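PDB 6IJ1: prenylcyclase from Actinoplanes teichomyceticus, which probably cyclises or transfers an isoprenoid chain. Local coordinates for residues V14-V18 with L52-H57; Q75-W81 with W111-G115; D33-L37 with A289-M293; D306-D310 with T319-D323. All blocks are in the same frame, centred on the assembly; numbering follows the deposited sequence.

Interaction 1 (V14-V18 with L52-H57)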
loop_
_atom_site.group_PDB
_atom_site.type_symbol
_atom_site.label_atom_id
_atom_site.label_comp_id
_atom_site.label_asym_id
_atom_site.label_seq_id
_atom_site.Cartn_x
_atom_site.Cartn_y
_atom_site.Cartn_z
ATOM N N VAL A 14 -5.218 -2.262 19.257
ATOM C CA VAL A 14 -4.352 -1.247 18.658
ATOM C C VAL A 14 -3.101 -1.056 19.495
ATOM O O VAL A 14 -1.990 -0.965 18.968
ATOM C CB VAL A 14 -5.137 0.064 18.459
ATOM C CG1 VAL A 14 -4.224 1.225 18.091
ATOM C CG2 VAL A 14 -6.153 -0.112 17.363
ATOM N N ARG A 15 -3.271 -0.904 20.816
ATOM C CA ARG A 15 -2.118 -0.765 21.686
ATOM C C ARG A 15 -1.125 -1.918 21.530
ATOM O O ARG A 15 0.073 -1.692 21.382
ATOM C CB ARG A 15 -2.569 -0.640 23.146
ATOM C CG ARG A 15 -1.393 -0.376 24.100
ATOM C CD ARG A 15 -1.822 -0.456 25.583
ATOM N NE ARG A 15 -3.220 -0.040 25.735
ATOM C CZ ARG A 15 -4.224 -0.884 25.997
ATOM N NH1 ARG A 15 -3.972 -2.187 26.131
ATOM N NH2 ARG A 15 -5.476 -0.437 26.103
ATOM N N ARG A 16 -1.639 -3.159 21.491
ATOM C CA ARG A 16 -0.730 -4.302 21.369
ATOM C C ARG A 16 -0.045 -4.360 19.990
ATOM O O ARG A 16 1.110 -4.776 19.886
ATOM C CB ARG A 16 -1.494 -5.593 21.605
ATOM C CG ARG A 16 -1.841 -5.809 23.111
ATOM C CD ARG A 16 -2.916 -6.908 23.247
ATOM N NE ARG A 16 -2.399 -8.114 22.635
ATOM C CZ ARG A 16 -3.152 -9.093 22.154
ATOM N NH1 ARG A 16 -4.479 -9.070 22.247
ATOM N NH2 ARG A 16 -2.571 -10.131 21.576
ATOM N N GLY A 17 -0.733 -3.902 18.945
ATOM C CA GLY A 17 -0.120 -3.839 17.631
ATOM C C GLY A 17 0.947 -2.765 17.552
ATOM O O GLY A 17 1.999 -2.939 16.923
ATOM N N VAL A 18 0.698 -1.628 18.235
ATOM C CA VAL A 18 1.728 -0.599 18.337
ATOM C C VAL A 18 2.967 -1.124 19.055
ATOM O O VAL A 18 4.091 -0.938 18.586
ATOM C CB VAL A 18 1.170 0.664 19.034
ATOM C CG1 VAL A 18 2.322 1.632 19.316
ATOM C CG2 VAL A 18 0.179 1.330 18.120
ATOM N N LEU A 52 1.501 4.752 12.060
ATOM C CA LEU A 52 1.777 5.078 13.457
ATOM C C LEU A 52 1.463 6.540 13.744
ATOM O O LEU A 52 0.972 6.839 14.821
ATOM C CB LEU A 52 3.230 4.749 13.800
ATOM C CG LEU A 52 3.569 3.254 13.909
ATOM C CD1 LEU A 52 5.045 3.044 14.163
ATOM C CD2 LEU A 52 2.751 2.582 15.009
ATOM N N VAL A 53 1.730 7.457 12.804
ATOM C CA VAL A 53 1.495 8.865 13.164
ATOM C C VAL A 53 0.012 9.199 13.242
ATOM O O VAL A 53 -0.344 10.277 13.744
ATOM C CB VAL A 53 2.206 9.865 12.203
ATOM C CG1 VAL A 53 3.728 9.717 12.215
ATOM C CG2 VAL A 53 1.664 9.818 10.761
ATOM N N GLN A 54 -0.884 8.307 12.819
ATOM C CA GLN A 54 -2.327 8.511 12.893
ATOM C C GLN A 54 -2.976 7.868 14.116
ATOM O O GLN A 54 -4.200 8.000 14.285
ATOM C CB GLN A 54 -2.993 7.952 11.648
ATOM C CG GLN A 54 -2.522 8.600 10.374
ATOM C CD GLN A 54 -3.144 7.901 9.175
ATOM O OE1 GLN A 54 -4.381 7.881 9.015
ATOM N NE2 GLN A 54 -2.300 7.230 8.374
ATOM N N LEU A 55 -2.222 7.153 14.951
ATOM C CA LEU A 55 -2.753 6.433 16.096
ATOM C C LEU A 55 -2.627 7.290 17.342
ATOM O O LEU A 55 -1.687 8.071 17.476
ATOM C CB LEU A 55 -2.003 5.119 16.302
ATOM C CG LEU A 55 -2.163 4.202 15.072
ATOM C CD1 LEU A 55 -1.414 2.898 15.309
ATOM C CD2 LEU A 55 -3.626 3.937 14.743
ATOM N N PRO A 56 -3.550 7.124 18.291
ATOM C CA PRO A 56 -3.543 7.970 19.498
ATOM C C PRO A 56 -2.626 7.418 20.587
ATOM O O PRO A 56 -3.061 7.021 21.687
ATOM C CB PRO A 56 -5.020 7.959 19.902
ATOM C CG PRO A 56 -5.472 6.540 19.555
ATOM C CD PRO A 56 -4.730 6.238 18.230
ATOM N N HIS A 57 -1.325 7.396 20.296
ATOM C CA HIS A 57 -0.332 6.856 21.215
ATOM C C HIS A 57 0.928 7.681 21.029
ATOM O O HIS A 57 1.463 7.775 19.925
ATOM C CB HIS A 57 -0.096 5.336 20.956
ATOM C CG HIS A 57 -1.291 4.476 21.291
ATOM N ND1 HIS A 57 -1.658 4.167 22.588
ATOM C CD2 HIS A 57 -2.229 3.898 20.494
ATOM C CE1 HIS A 57 -2.749 3.418 22.575
ATOM N NE2 HIS A 57 -3.121 3.244 21.318
#
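V14 O takes the V18 N-H at 2.9 Å, a bond of helix 10-23 that sets the two valines one turn apart, both facing the loop L52-H57. No hydrogen bond crosses to that loop; the join is apolar. V18 does most from the helix side: with chi1 at 171° its CG1 lies opposite the backbone N, and it is the other methyl, CG2, that dips among the loop side chains. V18 CG2 comes within 3.6 Å of L55 CD1, the two side chains running antiparallel past one another, and sits 4.2 Å from L52 CD2. The H57 ring lies along V14, R15 and V18. V14 CG1 meets the ring at its edge, 4.0 Å from H57 NE2, while R15 CB lies 4.1 Å from H57 CE1. A type I turn from L52 to L55, closed by L55 N to L52 O at 3.2 Å, gives the loop its course, followed by an inverse gamma turn centred on P56. L337 of helix 327-341 also touches V14, and A60 of helix 58-71 touches V18. With H57 at the N-cap of helix 58-71, this is a short interhelical turn packed against a third helix, consistent with the layered helices of an alpha-alpha barrel.

Interaction 2 (Q75-W81 with W111-G115)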
loop_
_atom_site.group_PDB
_atom_site.type_symbol
_atom_site.label_atom_id
_atom_site.label_comp_id
_atom_site.label_asym_id
_atom_site.label_seq_id
_atom_site.Cartn_x
_atom_site.Cartn_y
_atom_site.Cartn_z
ATOM N N GLN A 75 16.623 10.368 0.191
ATOM C CA GLN A 75 16.130 10.703 -1.140
ATOM C C GLN A 75 17.266 10.672 -2.172
ATOM O O GLN A 75 18.356 11.214 -1.926
ATOM C CB GLN A 75 15.499 12.119 -1.095
ATOM C CG GLN A 75 14.716 12.498 -2.373
ATOM C CD GLN A 75 14.104 13.891 -2.229
ATOM O OE1 GLN A 75 14.622 14.721 -1.482
ATOM N NE2 GLN A 75 13.000 14.128 -2.934
ATOM N N HIS A 76 17.001 10.098 -3.345
ATOM C CA HIS A 76 17.961 10.055 -4.444
ATOM C C HIS A 76 18.006 11.407 -5.127
ATOM O O HIS A 76 17.047 12.200 -5.040
ATOM C CB HIS A 76 17.550 8.956 -5.438
ATOM C CG HIS A 76 18.578 8.615 -6.479
ATOM N ND1 HIS A 76 18.765 9.347 -7.637
ATOM C CD2 HIS A 76 19.447 7.575 -6.551
ATOM C CE1 HIS A 76 19.706 8.784 -8.367
ATOM N NE2 HIS A 76 20.133 7.703 -7.732
ATOM N N ASP A 77 19.109 11.669 -5.865
ATOM C CA ASP A 77 19.161 12.917 -6.647
ATOM C C ASP A 77 18.027 13.033 -7.672
ATOM O O ASP A 77 17.663 14.150 -8.079
ATOM C CB ASP A 77 20.481 13.009 -7.418
ATOM C CG ASP A 77 21.696 13.196 -6.508
ATOM O OD1 ASP A 77 21.556 13.601 -5.321
ATOM O OD2 ASP A 77 22.819 12.942 -7.012
ATOM N N ASN A 78 17.448 11.908 -8.121
ATOM C CA ASN A 78 16.326 11.937 -9.055
ATOM C C ASN A 78 15.003 12.296 -8.355
ATOM O O ASN A 78 13.982 12.398 -9.039
ATOM C CB ASN A 78 16.180 10.610 -9.844
ATOM C CG ASN A 78 15.888 9.370 -8.977
ATOM O OD1 ASN A 78 15.386 9.457 -7.858
ATOM N ND2 ASN A 78 16.243 8.186 -9.517
ATOM N N GLY A 79 15.021 12.450 -7.039
ATOM C CA GLY A 79 13.842 12.865 -6.292
ATOM C C GLY A 79 13.124 11.715 -5.601
ATOM O O GLY A 79 12.245 11.963 -4.790
ATOM N N GLY A 80 13.527 10.468 -5.852
ATOM C CA GLY A 80 12.767 9.295 -5.451
ATOM C C GLY A 80 13.342 8.500 -4.293
ATOM O O GLY A 80 14.471 8.705 -3.807
ATOM N N TRP A 81 12.526 7.534 -3.835
ATOM C CA TRP A 81 12.932 6.514 -2.863
ATOM C C TRP A 81 12.635 5.148 -3.449
ATOM O O TRP A 81 12.049 5.053 -4.522
ATOM C CB TRP A 81 12.175 6.691 -1.578
ATOM C CG TRP A 81 12.620 7.879 -0.739
ATOM C CD1 TRP A 81 13.421 7.839 0.383
ATOM C CD2 TRP A 81 12.165 9.242 -0.880
ATOM N NE1 TRP A 81 13.534 9.142 0.903
ATOM C CE2 TRP A 81 12.773 9.981 0.153
ATOM C CE3 TRP A 81 11.312 9.890 -1.784
ATOM C CZ2 TRP A 81 12.527 11.368 0.335
ATOM C CZ3 TRP A 81 11.076 11.294 -1.613
ATOM C CH2 TRP A 81 11.692 11.976 -0.568
ATOM N N TRP A 111 12.665 19.715 -0.177
ATOM C CA TRP A 111 12.994 18.389 -0.711
ATOM C C TRP A 111 11.765 17.706 -1.307
ATOM O O TRP A 111 11.919 16.804 -2.132
ATOM C CB TRP A 111 13.615 17.516 0.381
ATOM C CG TRP A 111 12.734 17.331 1.596
ATOM C CD1 TRP A 111 12.777 18.015 2.792
ATOM C CD2 TRP A 111 11.657 16.370 1.710
ATOM N NE1 TRP A 111 11.765 17.532 3.641
ATOM C CE2 TRP A 111 11.087 16.518 2.994
ATOM C CE3 TRP A 111 11.149 15.378 0.833
ATOM C CZ2 TRP A 111 9.957 15.696 3.422
ATOM C CZ3 TRP A 111 10.065 14.571 1.247
ATOM C CH2 TRP A 111 9.489 14.760 2.525
ATOM N N ALA A 112 10.551 18.146 -0.941
ATOM C CA ALA A 112 9.401 17.496 -1.600
ATOM C C ALA A 112 9.315 17.821 -3.087
ATOM O O ALA A 112 8.822 17.016 -3.879
ATOM C CB ALA A 112 8.109 17.899 -0.889
ATOM N N ARG A 113 9.810 18.989 -3.543
ATOM C CA ARG A 113 9.644 19.325 -4.956
ATOM C C ARG A 113 10.274 18.300 -5.909
ATOM O O ARG A 113 9.605 17.904 -6.881
ATOM C CB ARG A 113 10.202 20.748 -5.198
ATOM C CG ARG A 113 10.060 21.185 -6.619
ATOM C CD ARG A 113 11.093 22.277 -6.945
ATOM N NE ARG A 113 10.421 23.565 -6.883
ATOM C CZ ARG A 113 10.983 24.758 -7.119
ATOM N NH1 ARG A 113 12.264 24.866 -7.447
ATOM N NH2 ARG A 113 10.240 25.860 -7.020
ATOM N N PRO A 114 11.541 17.886 -5.737
ATOM C CA PRO A 114 12.075 16.837 -6.630
ATOM C C PRO A 114 11.307 15.530 -6.495
ATOM O O PRO A 114 11.246 14.759 -7.462
ATOM C CB PRO A 114 13.528 16.648 -6.155
ATOM C CG PRO A 114 13.816 17.683 -5.221
ATOM C CD PRO A 114 12.551 18.373 -4.780
ATOM N N GLY A 115 10.657 15.313 -5.343
ATOM C CA GLY A 115 9.736 14.169 -5.222
ATOM C C GLY A 115 8.490 14.312 -6.076
ATOM O O GLY A 115 8.093 13.376 -6.798
HETATM O O HOH W 1 13.156 15.462 -9.518
#
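The loop fits a QW motif: Q75, G79, G80 and W81 follow the Q...GGW pattern found in triterpene cyclases, and the glutamine fastens its loop to the amino end of helix 112-121. Q75 NE2 spends both hydrogens in the plane of its amide. One goes across to W111 O at 3.0 Å, with an N-H...O angle of 161°, and the other goes back to G79 O at 2.9 Å, reaching that oxygen from above its carbonyl plane. The chain gets there by running straight out, CG opposite the backbone N (chi1 -170°), with OE1 ending 3.5 Å from W111 CB. Q75 CB lies over one face of the W81 ring, nearer its border than its centre. The far corner of that ring then meets W111: W81 CH2 is 3.6 Å from W111 CZ3, the ring planes 82° apart. L71 O takes the W81 NE1 hydrogen and E109 that of W111.

Backbone meets backbone beside this, with G79 CA 3.4 Å from P114 O. G79 has positive phi, and any CB would strike that oxygen, so the position calls for glycine. N78 OD1 accepts from G80 N in an Asx turn, which tightens the bend. A leucine in place of Q75 would probably leave W111 O and G79 O without their shared donor, weakening the loop's hold on the helix start. A glutamine amide joining loop and helix, its CB against the tryptophan, is consistent with the QW motif of triterpene cyclases.

Interaction 3 (D33-L37 with A289-M293)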
loop_
_atom_site.group_PDB
_atom_site.type_symbol
_atom_site.label_atom_id
_atom_site.label_comp_id
_atom_site.label_asym_id
_atom_site.label_seq_id
_atom_site.Cartn_x
_atom_site.Cartn_y
_atom_site.Cartn_z
ATOM N N ASP A 33 10.921 -5.066 6.050
ATOM C CA ASP A 33 10.065 -6.239 5.870
ATOM C C ASP A 33 10.252 -6.750 4.452
ATOM O O ASP A 33 10.861 -6.108 3.603
ATOM C CB ASP A 33 8.590 -5.917 6.146
ATOM C CG ASP A 33 7.783 -7.111 6.666
ATOM O OD1 ASP A 33 8.268 -8.248 6.558
ATOM O OD2 ASP A 33 6.631 -6.849 7.128
ATOM N N TYR A 34 9.676 -7.929 4.195
ATOM C CA TYR A 34 9.830 -8.675 2.945
ATOM C C TYR A 34 11.240 -9.253 2.832
ATOM O O TYR A 34 12.126 -8.951 3.637
ATOM C CB TYR A 34 9.400 -7.869 1.686
ATOM C CG TYR A 34 7.904 -7.655 1.633
ATOM C CD1 TYR A 34 7.321 -6.568 2.272
ATOM C CD2 TYR A 34 7.104 -8.566 0.985
ATOM C CE1 TYR A 34 5.921 -6.385 2.242
ATOM C CE2 TYR A 34 5.680 -8.405 0.961
ATOM C CZ TYR A 34 5.144 -7.315 1.574
ATOM O OH TYR A 34 3.760 -7.128 1.585
ATOM N N ASP A 35 11.414 -10.128 1.868
ATOM C CA ASP A 35 12.693 -10.817 1.720
ATOM C C ASP A 35 13.005 -11.061 0.271
ATOM O O ASP A 35 13.777 -11.978 -0.026
ATOM C CB ASP A 35 12.590 -12.164 2.532
ATOM C CG ASP A 35 13.886 -12.902 2.658
ATOM O OD1 ASP A 35 14.920 -12.255 3.014
ATOM O OD2 ASP A 35 13.838 -14.154 2.440
ATOM N N LEU A 36 12.446 -10.302 -0.647
ATOM C CA LEU A 36 12.609 -10.565 -2.077
ATOM C C LEU A 36 14.063 -10.560 -2.503
ATOM O O LEU A 36 14.476 -11.398 -3.315
ATOM C CB LEU A 36 11.868 -9.505 -2.876
ATOM C CG LEU A 36 10.365 -9.731 -2.670
ATOM C CD1 LEU A 36 9.661 -8.462 -3.036
ATOM C CD2 LEU A 36 9.887 -10.885 -3.507
ATOM N N LEU A 37 14.836 -9.608 -1.989
ATOM C CA LEU A 37 16.240 -9.429 -2.342
ATOM C C LEU A 37 16.826 -8.696 -1.150
ATOM O O LEU A 37 17.172 -7.507 -1.227
ATOM C CB LEU A 37 16.359 -8.661 -3.659
ATOM C CG LEU A 37 17.776 -8.637 -4.269
ATOM C CD1 LEU A 37 18.552 -9.929 -3.993
ATOM C CD2 LEU A 37 17.688 -8.384 -5.761
ATOM N N ALA A 289 0.138 -9.906 3.507
ATOM C CA ALA A 289 0.247 -8.833 2.517
ATOM C C ALA A 289 0.916 -9.440 1.279
ATOM O O ALA A 289 2.126 -9.338 1.072
ATOM C CB ALA A 289 1.026 -7.648 3.112
ATOM N N ARG A 290 0.102 -10.114 0.469
ATOM C CA ARG A 290 0.617 -11.012 -0.568
ATOM C C ARG A 290 0.861 -10.206 -1.836
ATOM O O ARG A 290 -0.087 -9.758 -2.497
ATOM C CB ARG A 290 -0.358 -12.173 -0.832
ATOM C CG ARG A 290 -0.668 -13.018 0.438
ATOM C CD ARG A 290 0.620 -13.496 1.191
ATOM N NE ARG A 290 1.243 -14.667 0.593
ATOM C CZ ARG A 290 0.883 -15.947 0.874
ATOM N NH1 ARG A 290 -0.110 -16.211 1.623
ATOM N NH2 ARG A 290 1.468 -16.940 0.288
ATOM N N LEU A 291 2.132 -10.008 -2.123
ATOM C CA LEU A 291 2.617 -9.151 -3.201
ATOM C C LEU A 291 3.008 -10.066 -4.344
ATOM O O LEU A 291 3.814 -10.982 -4.153
ATOM C CB LEU A 291 3.824 -8.361 -2.676
ATOM C CG LEU A 291 4.433 -7.163 -3.378
ATOM C CD1 LEU A 291 5.566 -6.722 -2.472
ATOM C CD2 LEU A 291 4.972 -7.691 -4.682
ATOM N N ARG A 292 2.482 -9.826 -5.534
ATOM C CA ARG A 292 2.917 -10.635 -6.679
ATOM C C ARG A 292 3.958 -9.850 -7.463
ATOM O O ARG A 292 3.676 -8.732 -7.942
ATOM C CB ARG A 292 1.743 -11.069 -7.538
ATOM C CG ARG A 292 0.880 -9.957 -8.104
ATOM C CD ARG A 292 -0.349 -10.527 -8.822
ATOM N NE ARG A 292 -1.161 -9.476 -9.411
ATOM C CZ ARG A 292 -2.375 -9.663 -9.897
ATOM N NH1 ARG A 292 -2.920 -10.905 -9.942
ATOM N NH2 ARG A 292 -3.090 -8.641 -10.355
ATOM N N MET A 293 5.160 -10.409 -7.546
ATOM C CA MET A 293 6.238 -9.769 -8.308
ATOM C C MET A 293 6.022 -10.088 -9.790
ATOM O O MET A 293 6.565 -11.056 -10.352
ATOM C CB MET A 293 7.610 -10.245 -7.809
ATOM C CG MET A 293 8.070 -9.645 -6.514
ATOM S SD MET A 293 8.165 -7.841 -6.646
ATOM C CE MET A 293 9.259 -7.704 -8.035
#
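Y34 OH donates to A289 O at 2.8 Å, meeting the carbonyl at a C=O...O angle of 127° and tilted from its plane. A289 CB lies close by, 3.2 Å from the same hydroxyl. Further along the ring, L291 comes over one face: its CD1 stands 4.3 Å from the Y34 centroid, 28° off the ring normal, in a CH-pi contact. L291 has CG opposite its backbone N (chi1 -167°) and an extended end, which carries CD1 across to the tyrosine. Past the ring the contact is purely apolar. L36 CD2 touches M293 CG at 3.7 Å, and L36 CD1 lies 4.0 Å from M293 SD, the methionine chain being bent at both chi2 and chi3.

In the next shell, D33 fixes the start of the loop. Y34 N meets D33 OD1 from above the carboxylate plane at 2.8 Å; F325 N bonds to the same oxygen, while OD2 takes the N-H of H328 in helix 327-341. W43 meets the Y34 ring at a small interplanar angle, and D323 holds A289 N. Y83 OH bonds to L36 N. Residues more than 250 positions apart are thus brought together, the loop before helix 42-52 lying against strand 291-292. Early and late segments meeting in this way is consistent with the closed alpha-alpha barrel of class II terpene cyclases and protein prenyltransferases.

Interaction 4 (D306-D310 with T319-D323)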
loop_
_atom_site.group_PDB
_atom_site.type_symbol
_atom_site.label_atom_id
_atom_site.label_comp_id
_atom_site.label_asym_id
_atom_site.label_seq_id
_atom_site.Cartn_x
_atom_site.Cartn_y
_atom_site.Cartn_z
ATOM N N ASP A 306 0.948 -19.393 -13.134
ATOM C CA ASP A 306 2.095 -20.201 -12.804
ATOM C C ASP A 306 3.031 -19.527 -11.815
ATOM O O ASP A 306 4.238 -19.775 -11.809
ATOM C CB ASP A 306 2.833 -20.570 -14.098
ATOM C CG ASP A 306 1.941 -21.385 -15.025
ATOM O OD1 ASP A 306 1.203 -22.236 -14.494
ATOM O OD2 ASP A 306 1.932 -21.147 -16.240
ATOM N N TRP A 307 2.465 -18.689 -10.934
ATOM C CA TRP A 307 3.278 -18.067 -9.910
ATOM C C TRP A 307 4.012 -19.119 -9.087
ATOM O O TRP A 307 3.440 -20.184 -8.771
ATOM C CB TRP A 307 2.389 -17.264 -8.946
ATOM C CG TRP A 307 1.560 -16.248 -9.607
ATOM C CD1 TRP A 307 0.253 -16.330 -9.931
ATOM C CD2 TRP A 307 2.014 -14.953 -10.043
ATOM N NE1 TRP A 307 -0.171 -15.154 -10.556
ATOM C CE2 TRP A 307 0.899 -14.295 -10.603
ATOM C CE3 TRP A 307 3.229 -14.277 -9.942
ATOM C CZ2 TRP A 307 0.981 -13.010 -11.146
ATOM C CZ3 TRP A 307 3.301 -12.980 -10.508
ATOM C CH2 TRP A 307 2.176 -12.369 -11.059
ATOM N N THR A 308 5.238 -18.813 -8.700
ATOM C CA THR A 308 5.920 -19.493 -7.610
ATOM C C THR A 308 5.598 -18.758 -6.326
ATOM O O THR A 308 4.899 -17.733 -6.367
ATOM C CB THR A 308 7.423 -19.487 -7.788
ATOM O OG1 THR A 308 7.895 -18.118 -7.785
ATOM C CG2 THR A 308 7.778 -20.124 -9.151
ATOM N N PHE A 309 6.091 -19.250 -5.205
ATOM C CA PHE A 309 5.809 -18.654 -3.905
ATOM C C PHE A 309 7.074 -18.434 -3.103
ATOM O O PHE A 309 7.976 -19.304 -3.064
ATOM C CB PHE A 309 4.800 -19.502 -3.085
ATOM C CG PHE A 309 3.490 -19.593 -3.735
ATOM C CD1 PHE A 309 2.514 -18.630 -3.480
ATOM C CD2 PHE A 309 3.207 -20.654 -4.603
ATOM C CE1 PHE A 309 1.303 -18.698 -4.122
ATOM C CE2 PHE A 309 1.969 -20.739 -5.231
ATOM C CZ PHE A 309 1.016 -19.752 -4.977
ATOM N N ASP A 310 7.147 -17.261 -2.473
ATOM C CA ASP A 310 8.249 -16.906 -1.544
ATOM C C ASP A 310 9.624 -17.026 -2.210
ATOM O O ASP A 310 10.581 -17.337 -1.518
ATOM C CB ASP A 310 8.111 -17.684 -0.235
ATOM C CG ASP A 310 6.716 -17.576 0.362
ATOM O OD1 ASP A 310 6.318 -16.468 0.722
ATOM O OD2 ASP A 310 6.057 -18.599 0.461
ATOM N N THR A 319 7.064 -14.491 -8.577
ATOM C CA THR A 319 6.690 -15.134 -7.324
ATOM C C THR A 319 5.614 -14.303 -6.625
ATOM O O THR A 319 5.526 -13.090 -6.794
ATOM C CB THR A 319 7.930 -15.294 -6.445
ATOM O OG1 THR A 319 7.753 -16.405 -5.572
ATOM C CG2 THR A 319 8.199 -14.045 -5.544
ATOM N N ILE A 320 4.825 -14.995 -5.803
ATOM C CA ILE A 320 3.938 -14.337 -4.835
ATOM C C ILE A 320 4.638 -14.368 -3.495
ATOM O O ILE A 320 4.982 -15.455 -2.995
ATOM C CB ILE A 320 2.589 -15.029 -4.759
ATOM C CG1 ILE A 320 1.839 -14.795 -6.050
ATOM C CG2 ILE A 320 1.764 -14.443 -3.570
ATOM C CD1 ILE A 320 0.669 -15.769 -6.226
ATOM N N ALA A 321 4.909 -13.195 -2.933
ATOM C CA ALA A 321 5.688 -13.056 -1.713
ATOM C C ALA A 321 4.767 -12.658 -0.585
ATOM O O ALA A 321 3.605 -12.291 -0.799
ATOM C CB ALA A 321 6.777 -11.986 -1.900
ATOM N N ARG A 322 5.291 -12.717 0.629
ATOM C CA ARG A 322 4.573 -12.235 1.792
ATOM C C ARG A 322 5.493 -11.339 2.606
ATOM O O ARG A 322 6.721 -11.374 2.475
ATOM C CB ARG A 322 4.045 -13.406 2.656
ATOM C CG ARG A 322 5.104 -14.045 3.453
ATOM C CD ARG A 322 4.510 -15.390 4.100
ATOM N NE ARG A 322 4.532 -16.458 3.120
ATOM C CZ ARG A 322 3.627 -17.448 3.077
ATOM N NH1 ARG A 322 2.611 -17.469 3.948
ATOM N NH2 ARG A 322 3.783 -18.431 2.177
ATOM N N ASP A 323 4.874 -10.511 3.455
ATOM C CA ASP A 323 5.612 -9.677 4.384
ATOM C C ASP A 323 6.156 -10.559 5.503
ATOM O O ASP A 323 5.475 -10.819 6.518
ATOM C CB ASP A 323 4.692 -8.559 4.943
ATOM C CG ASP A 323 3.383 -9.076 5.524
ATOM O OD1 ASP A 323 2.694 -9.934 4.915
ATOM O OD2 ASP A 323 2.978 -8.526 6.587
HETATM O O HOH W 2 7.806 -14.282 0.780
HETATM O O HOH W 3 3.881 -15.809 -0.531
#
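Strands 308-309 and 319-321 pair in parallel, with I320 N giving its hydrogen to T308 O at 2.8 Å and D310 N giving its own to I320 O at 2.9 Å. T308 and T319 lie on one face of the pair, where their OG1 atoms are hydrogen-bonded at 2.8 Å; T319 OG1 is also bonded to G311 N. The opposite face carries F309 and I320, which project alongside each other. I320 CD1 is shared between two rings: it lies 3.7 Å from F309 CE1 and sits over the face of W307, 4.0 Å from the centroid of its five-membered ring. Y304 meets W307 edge-to-face.

Beyond the last bridge D310, with positive phi, turns its carboxylate to R322. NE and one terminal nitrogen of the arginine each take an oxygen. R322 NH2 reaches D310 OD2 at 2.9 Å, on the syn lone pair, and R322 NE reaches D310 OD1 at 3.0 Å. A bend at chi3 (81°) brings the guanidinium round, its plane 28° from that of the carboxylate. Two waters also donate to D310 OD1; one accepts from R322 N and the other donates to I320 O. With a leucine in place of R322 the D310 carboxylate would probably lose its countercharge and be held mainly by water. R290 brings a second guanidinium near R322 NH2, so D310 probably offsets some of the positive charge gathered here while tying together the ends of both strands.

In the fold
Interactions 3 and 4 form one unit: their centres are about 7 Å apart and strand 291-292 lies antiparallel to 319-321 in the same small sheet. L291 O and A321 N, 2.8 Å apart, and M293 N and T319 O, also 2.8 Å apart, are probable hydrogen bonds joining them, and Y34 packs on the backbone of R322. Interactions 1 and 2 stand apart, with centres about 29 Å from each other and 24 to 30 Å from the other two. Interaction 2 is nested in the chain loop closed by interaction 3, whereas interactions 1 and 3 alternate along the sequence. Helix 327-341 touches both interaction 1 and interaction 3.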